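Local coordinates for uncharacterized protein (Kribbella flavida, PDB 4LMI) that is of unknown function but belongs to the SnoaL-like family of the NTF2 clan and may act as a ketosteroid isomerase, at residues A31-D36 with T49-Y54. Residues are numbered along the deposited sequence; the frame is centred on the assembly and turned at random.
Sequences ALLAED and TGRADY
Arg51 reaches back across the backbone of Leu33, Ala34 and Glu35, tying the start of helix 51-59 to strand 33-34 and the corner after it. Its CG is anti to the backbone N (chi1 180°) and the chain bends at chi3 (67°), bringing the guanidinium to the Leu33 carbonyl. Arg51 NH1 donates to Leu33 O at 2.9 Å, and the oxygen lies at the guanidinium edge, close to its plane. Glu35 CA sits over one face of the same group. The Glu35 carboxylate does not pair: its OE2 lies 4.0 Å from Arg51 NH2 but off the guanidinium plane, where no N-H points at it, so the charges probably attract without a salt bridge. A methionine in place of Arg51 would probably leave Leu33 O without this donor and the Glu35 carboxylate without this opposite charge.

Arg51 N donates to Glu35 O at 2.9 Å, from above the carbonyl plane. Gly50, the N-cap residue, brings its CA to 3.5 Å from Glu35 O in a CA-H...O contact. At phi 95° a side chain on Gly50 would press against Thr49 O, which calls for glycine.

Leu33 CD1 meets the edge of the Tyr54 ring at CD2, 3.9 Å away. Tyr54 OH hydrogen-bonds to Tyr17 of helix 6-22. Backbone bonds tie Leu32 and Ala34 to Val105 of strand 104-111, and Gly50 to Val37 of strand 37-41, where edge strand 46-49 of this NTF2-like fold ends.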
# COMPACT_ATOMS: atom_id res chain seq x y z
N ALA B 31 21.24 11.32 3.44
CA ALA B 31 21.98 10.60 4.49
C ALA B 31 21.25 9.37 5.05
O ALA B 31 21.88 8.50 5.65
CB ALA B 31 22.40 11.54 5.62
N LEU B 32 19.94 9.30 4.87
CA LEU B 32 19.21 8.10 5.31
C LEU B 32 19.04 7.04 4.21
O LEU B 32 18.46 5.99 4.47
CB LEU B 32 17.88 8.46 5.97
CG LEU B 32 16.90 9.38 5.27
CD1 LEU B 32 16.12 8.63 4.19
CD2 LEU B 32 15.95 9.99 6.30
N LEU B 33 19.54 7.33 3.01
CA LEU B 33 19.44 6.38 1.90
C LEU B 33 20.73 5.58 1.77
O LEU B 33 21.82 6.14 1.87
CB LEU B 33 19.19 7.11 0.58
CG LEU B 33 18.00 8.06 0.48
CD1 LEU B 33 18.11 8.87 -0.80
CD2 LEU B 33 16.68 7.30 0.56
N ALA B 34 20.60 4.28 1.52
CA ALA B 34 21.75 3.44 1.18
C ALA B 34 22.39 3.94 -0.12
O ALA B 34 21.68 4.41 -1.01
CB ALA B 34 21.32 1.99 1.03
N GLU B 35 23.71 3.84 -0.23
CA GLU B 35 24.37 4.26 -1.47
C GLU B 35 23.76 3.54 -2.68
O GLU B 35 23.66 4.12 -3.76
CB GLU B 35 25.89 4.08 -1.40
CG GLU B 35 26.63 4.83 -2.50
CD GLU B 35 28.11 5.03 -2.23
OE1 GLU B 35 28.74 4.13 -1.64
OE2 GLU B 35 28.64 6.09 -2.62
N ASP B 36 23.33 2.29 -2.48
CA ASP B 36 22.75 1.50 -3.57
C ASP B 36 21.23 1.36 -3.47
O ASP B 36 20.67 0.34 -3.89
CB ASP B 36 23.42 0.12 -3.65
CG ASP B 36 23.14 -0.74 -2.42
OD1 ASP B 36 22.54 -0.25 -1.43
OD2 ASP B 36 23.53 -1.93 -2.45
N THR B 49 18.21 3.41 -9.70
CA THR B 49 19.21 2.73 -8.86
C THR B 49 20.33 3.68 -8.44
O THR B 49 20.85 4.44 -9.25
CB THR B 49 19.83 1.50 -9.55
OG1 THR B 49 20.39 1.89 -10.81
CG2 THR B 49 18.80 0.40 -9.77
N GLY B 50 20.69 3.60 -7.17
CA GLY B 50 21.77 4.43 -6.64
C GLY B 50 21.24 5.70 -5.99
O GLY B 50 20.28 6.32 -6.48
N ARG B 51 21.87 6.08 -4.89
CA ARG B 51 21.49 7.26 -4.13
C ARG B 51 21.59 8.54 -4.97
O ARG B 51 20.72 9.41 -4.87
CB ARG B 51 22.34 7.38 -2.88
CG ARG B 51 22.03 8.60 -2.02
CD ARG B 51 22.66 8.48 -0.65
NE ARG B 51 24.11 8.52 -0.71
CZ ARG B 51 24.92 7.89 0.14
NH1 ARG B 51 24.42 7.14 1.12
NH2 ARG B 51 26.23 7.99 -0.01
N ALA B 52 22.63 8.65 -5.79
CA ALA B 52 22.85 9.86 -6.59
C ALA B 52 21.68 10.13 -7.53
O ALA B 52 21.11 11.22 -7.53
CB ALA B 52 24.17 9.78 -7.35
N ASP B 53 21.31 9.13 -8.33
CA ASP B 53 20.20 9.29 -9.28
C ASP B 53 18.86 9.49 -8.59
O ASP B 53 18.04 10.29 -9.04
CB ASP B 53 20.12 8.12 -10.25
CG ASP B 53 21.23 8.15 -11.30
OD1 ASP B 53 21.99 9.14 -11.35
OD2 ASP B 53 21.33 7.18 -12.07
N TYR B 54 18.64 8.78 -7.49
CA TYR B 54 17.37 8.89 -6.76
C TYR B 54 17.22 10.28 -6.15
O TYR B 54 16.14 10.87 -6.23
CB TYR B 54 17.21 7.77 -5.72
CG TYR B 54 15.85 7.79 -5.05
CD1 TYR B 54 14.67 7.81 -5.80
CD2 TYR B 54 15.74 7.79 -3.66
CE1 TYR B 54 13.42 7.84 -5.19
CE2 TYR B 54 14.50 7.81 -3.04
CZ TYR B 54 13.35 7.83 -3.80
OH TYR B 54 12.12 7.85 -3.17